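Local atomic coordinates of CDGSH iron-sulfur domain-containing protein NEET (Arabidopsis thaliana, PDB entry 3S2R), a protein that binds a [2Fe-2S] cluster in each subunit of a homodimer, acts as an iron-sulfur transfer protein and has a role in plant development, senescence and iron metabolism. Residues N44-R50 with P77-Q83. The protein carries 1 engineered substitution. Sequence-based numbering, arbitrary orientation.
Sequences NITPYCR and PLLLKKQ. With FES (Fe2/s2 (inorganic) cluster), chain D.
Y48 and L80 meet on one face of an antiparallel pair of strands, 45-48 and 78-81, their side chains crossing at about a right angle. The leucine sends CD1 alone obliquely against the CD2-CE2 side of the tyrosine ring, 3.5 Å from CE2. On the face of P47, L79, I45 and K81, CD2 of L79 reaches CB of P47 at 3.7 Å. I45 and K81 run side by side there, the extended lysine laying its methylenes along the isoleucine. P47 suits its place because it forms a non-hydrogen-bonded pair with L79, so the ladder asks no N-H of it. The bonds fall instead on T46 with L80 and Y48 with L78, two each, that from Y48 N to L78 O being nearly straight (2.8 Å, 169° at the hydrogen). A fifth, from K82 N to N44 O, continues the ladder past the strand ends. A water ties T46 OG1 to L80 O.

At the cluster end of the strands, R50 bends at chi3 (-67°), bringing its guanidinium over the P77-L78 peptide with P77 O above one face. NE bonds to G76 O, while NH1 makes a salt bridge to D34 of the second subunit. A leucine in place of R50 would probably leave that aspartate without its charged mate and G76 O without this donor.

C49 SG binds one iron at 2.3 Å, and R50 N comes within 3.3 Å of the bridging sulfide S2, where its N-H dipole could help stabilise negative charge on the cluster. Strand 78-81 also pairs in parallel with a strand of the second subunit in the beta-cap domain of the NEET fold, so the contact joins the cluster-binding domain, through backbone bonds and one buried arginine, to the dimer's shared sheet.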
ATOM      1  N   ASN B  44     -11.357   8.055 -15.322  1.00  9.36           N
ATOM      2  CA  ASN B  44     -12.192   6.919 -15.015  1.00  9.75           C
ATOM      3  C   ASN B  44     -11.489   5.890 -14.141  1.00  9.44           C
ATOM      4  O   ASN B  44     -12.114   5.289 -13.262  1.00 11.00           O
ATOM      5  CB  ASN B  44     -12.727   6.250 -16.289  1.00 10.71           C
ATOM      6  CG  ASN B  44     -13.648   5.138 -15.991  1.00 12.67           C
ATOM      7  OD1 ASN B  44     -14.651   5.337 -15.280  1.00 16.39           O
ATOM      8  ND2 ASN B  44     -13.292   3.946 -16.434  1.00 14.79           N
ATOM      9  N   ILE B  45     -10.174   5.676 -14.361  1.00  9.05           N
ATOM     10  CA  ILE B  45      -9.376   4.734 -13.597  1.00  9.13           C
ATOM     11  C   ILE B  45      -8.152   5.457 -13.047  1.00  9.51           C
ATOM     12  O   ILE B  45      -7.422   6.103 -13.791  1.00 10.93           O
ATOM     13  CB  ILE B  45      -8.950   3.509 -14.436  1.00 10.68           C
ATOM     14  CG1 ILE B  45     -10.179   2.843 -15.068  1.00 12.56           C
ATOM     15  CG2 ILE B  45      -8.187   2.552 -13.521  1.00 12.88           C
ATOM     16  CD1 ILE B  45      -9.823   1.626 -15.935  1.00 14.54           C
ATOM     17  N   THR B  46      -7.938   5.338 -11.749  1.00 10.00           N
ATOM     18  CA  THR B  46      -6.801   5.991 -11.090  1.00  9.97           C
ATOM     19  C   THR B  46      -6.114   4.935 -10.235  1.00 10.10           C
ATOM     20  O   THR B  46      -6.741   4.429  -9.278  1.00 10.25           O
ATOM     21  CB  THR B  46      -7.225   7.172 -10.226  1.00 11.05           C
ATOM     22  OG1 THR B  46      -8.043   8.047 -11.029  1.00 11.65           O
ATOM     23  CG2 THR B  46      -5.986   7.949  -9.737  1.00 11.89           C
ATOM     24  N   PRO B  47      -4.838   4.570 -10.533  1.00  9.70           N
ATOM     25  CA  PRO B  47      -4.171   3.533  -9.770  1.00  9.72           C
ATOM     26  C   PRO B  47      -3.434   4.091  -8.554  1.00  8.90           C
ATOM     27  O   PRO B  47      -2.662   5.062  -8.670  1.00  9.91           O
ATOM     28  CB  PRO B  47      -3.182   2.952 -10.783  1.00 11.52           C
ATOM     29  CG  PRO B  47      -2.791   4.124 -11.654  1.00 12.17           C
ATOM     30  CD  PRO B  47      -4.047   4.962 -11.735  1.00 12.12           C
ATOM     31  N   TYR B  48      -3.667   3.450  -7.401  1.00 10.10           N
ATOM     32  CA  TYR B  48      -3.085   3.814  -6.133  1.00 10.21           C
ATOM     33  C   TYR B  48      -2.062   2.766  -5.715  1.00 10.05           C
ATOM     34  O   TYR B  48      -2.272   1.566  -5.825  1.00 11.00           O
ATOM     35  CB  TYR B  48      -4.162   4.020  -5.068  1.00 11.43           C
ATOM     36  CG  TYR B  48      -4.749   5.392  -5.134  1.00 11.46           C
ATOM     37  CD1 TYR B  48      -4.389   6.380  -4.211  1.00 11.44           C
ATOM     38  CD2 TYR B  48      -5.617   5.760  -6.152  1.00 12.03           C
ATOM     39  CE1 TYR B  48      -4.886   7.685  -4.317  1.00 13.22           C
ATOM     40  CE2 TYR B  48      -6.126   7.051  -6.234  1.00 12.35           C
ATOM     41  CZ  TYR B  48      -5.741   8.010  -5.322  1.00 13.94           C
ATOM     42  OH  TYR B  48      -6.200   9.307  -5.415  1.00 15.34           O
ATOM     43  N   CYS B  49      -0.946   3.246  -5.185  1.00  9.62           N
ATOM     44  CA  CYS B  49       0.185   2.429  -4.813  1.00 10.86           C
ATOM     45  C   CYS B  49      -0.041   1.600  -3.569  1.00 10.45           C
ATOM     46  O   CYS B  49      -0.512   2.083  -2.528  1.00 11.34           O
ATOM     47  CB  CYS B  49       1.420   3.358  -4.606  1.00 11.58           C
ATOM     48  SG  CYS B  49       2.964   2.450  -4.249  1.00 11.14           S
ATOM     49  N   ARG B  50       0.329   0.333  -3.675  1.00 10.63           N
ATOM     50  CA  ARG B  50       0.354  -0.579  -2.520  1.00 11.02           C
ATOM     51  C   ARG B  50       1.745  -1.142  -2.265  1.00 11.86           C
ATOM     52  O   ARG B  50       1.888  -2.092  -1.500  1.00 13.05           O
ATOM     53  CB  ARG B  50      -0.664  -1.687  -2.711  1.00 11.65           C
ATOM     54  CG  ARG B  50      -2.111  -1.129  -2.872  1.00 10.44           C
ATOM     55  CD  ARG B  50      -3.164  -2.203  -2.805  1.00 10.47           C
ATOM     56  NE  ARG B  50      -3.078  -3.116  -3.957  1.00 11.27           N
ATOM     57  CZ  ARG B  50      -3.958  -4.074  -4.203  1.00 10.50           C
ATOM     58  NH1 ARG B  50      -5.054  -4.207  -3.462  1.00 11.58           N
ATOM     59  NH2 ARG B  50      -3.768  -4.900  -5.231  1.00 11.42           N
ATOM     60  N   PRO B  77      -1.099  -2.331  -7.880  1.00  4.40           N
ATOM     61  CA  PRO B  77      -1.891  -1.231  -7.375  1.00  4.22           C
ATOM     62  C   PRO B  77      -3.384  -1.569  -7.187  1.00  3.70           C
ATOM     63  O   PRO B  77      -3.893  -2.623  -7.621  1.00  4.41           O
ATOM     64  CB  PRO B  77      -1.789  -0.186  -8.515  1.00  4.17           C
ATOM     65  CG  PRO B  77      -1.552  -0.996  -9.749  1.00  4.06           C
ATOM     66  CD  PRO B  77      -0.640  -2.064  -9.271  1.00  5.10           C
ATOM     67  N   LEU B  78      -4.047  -0.672  -6.501  1.00  8.06           N
ATOM     68  CA  LEU B  78      -5.521  -0.631  -6.355  1.00  8.12           C
ATOM     69  C   LEU B  78      -6.085   0.329  -7.385  1.00  8.41           C
ATOM     70  O   LEU B  78      -5.666   1.481  -7.445  1.00  9.43           O
ATOM     71  CB  LEU B  78      -5.843  -0.185  -4.936  1.00  8.92           C
ATOM     72  CG  LEU B  78      -7.347  -0.174  -4.616  1.00  9.49           C
ATOM     73  CD1 LEU B  78      -7.884  -1.613  -4.502  1.00 10.81           C
ATOM     74  CD2 LEU B  78      -7.565   0.544  -3.275  1.00 11.38           C
ATOM     75  N   LEU B  79      -7.027  -0.130  -8.212  1.00  8.64           N
ATOM     76  CA  LEU B  79      -7.576   0.685  -9.278  1.00  8.97           C
ATOM     77  C   LEU B  79      -8.887   1.274  -8.825  1.00  8.73           C
ATOM     78  O   LEU B  79      -9.840   0.528  -8.599  1.00 10.31           O
ATOM     79  CB  LEU B  79      -7.826  -0.142 -10.570  1.00  9.61           C
ATOM     80  CG  LEU B  79      -6.607  -0.922 -11.063  1.00 10.10           C
ATOM     81  CD1 LEU B  79      -6.936  -1.617 -12.382  1.00 11.36           C
ATOM     82  CD2 LEU B  79      -5.371  -0.022 -11.262  1.00 11.71           C
ATOM     83  N   LEU B  80      -8.951   2.585  -8.663  1.00  9.09           N
ATOM     84  CA  LEU B  80     -10.194   3.247  -8.314  1.00  9.78           C
ATOM     85  C   LEU B  80     -10.915   3.651  -9.578  1.00  9.76           C
ATOM     86  O   LEU B  80     -10.330   4.380 -10.408  1.00 10.07           O
ATOM     87  CB  LEU B  80      -9.967   4.469  -7.398  1.00 10.68           C
ATOM     88  CG  LEU B  80      -9.170   4.208  -6.108  1.00 10.53           C
ATOM     89  CD1 LEU B  80      -9.146   5.463  -5.286  1.00 11.00           C
ATOM     90  CD2 LEU B  80      -9.758   3.019  -5.313  1.00 10.86           C
ATOM     91  N   LYS B  81     -12.157   3.188  -9.731  1.00  9.86           N
ATOM     92  CA  LYS B  81     -12.889   3.357 -10.958  1.00 10.54           C
ATOM     93  C   LYS B  81     -14.169   4.125 -10.727  1.00 10.90           C
ATOM     94  O   LYS B  81     -14.899   3.880  -9.773  1.00 11.21           O
ATOM     95  CB  LYS B  81     -13.226   1.990 -11.560  1.00 11.27           C
ATOM     96  CG  LYS B  81     -12.059   1.121 -11.838  1.00 11.62           C
ATOM     97  CD  LYS B  81     -12.428  -0.124 -12.603  1.00 12.97           C
ATOM     98  CE  LYS B  81     -11.178  -0.937 -12.983  1.00 15.62           C
ATOM     99  NZ  LYS B  81     -11.586  -2.149 -13.704  1.00 18.93           N
ATOM    100  N   LYS B  82     -14.434   5.052 -11.631  1.00 11.27           N
ATOM    101  CA  LYS B  82     -15.683   5.828 -11.561  1.00 12.72           C
ATOM    102  C   LYS B  82     -16.881   5.030 -12.077  1.00 13.78           C
ATOM    103  O   LYS B  82     -18.009   5.347 -11.705  1.00 14.73           O
ATOM    104  CB  LYS B  82     -15.562   7.150 -12.330  1.00 13.06           C
ATOM    105  CG  LYS B  82     -14.566   8.145 -11.755  1.00 14.79           C
ATOM    106  CD  LYS B  82     -14.636   9.435 -12.615  1.00 17.68           C
ATOM    107  CE  LYS B  82     -13.848  10.561 -12.207  1.00 22.72           C
ATOM    108  NZ  LYS B  82     -14.434  11.702 -12.967  1.00 24.74           N
ATOM    109  N   GLN B  83     -16.633   4.084 -12.982  1.00 16.91           N
ATOM    110  CA  GLN B  83     -17.640   3.293 -13.650  1.00 19.19           C
ATOM    111  C   GLN B  83     -17.130   1.880 -13.720  1.00 20.49           C
ATOM    112  O   GLN B  83     -15.944   1.607 -13.739  1.00 20.33           O
ATOM    113  CB  GLN B  83     -17.860   3.822 -15.083  1.00 21.24           C
ATOM    114  CG  GLN B  83     -18.380   5.270 -15.195  1.00 23.26           C
ATOM    115  CD  GLN B  83     -19.826   5.447 -14.699  1.00 23.94           C
ATOM    116  OE1 GLN B  83     -20.611   4.474 -14.630  1.00 25.48           O
ATOM    117  NE2 GLN B  83     -20.183   6.693 -14.362  1.00 27.89           N
TER
HETATM  118 FE1  FES D 500       3.443   1.017  -5.998  1.00 15.67          FE
HETATM  119 FE2  FES D 500       2.558   0.590  -8.542  1.00 15.61          FE
HETATM  120  S1  FES D 500       4.133   2.012  -7.823  1.00 16.73           S
HETATM  121  S2  FES D 500       1.767  -0.316  -6.620  1.00 14.80           S
HETATM  122  O   HOH W   1     -14.374   1.151 -15.877  1.00 17.59           O
HETATM  123  O   HOH W   2     -10.612   7.150 -10.971  1.00 11.02           O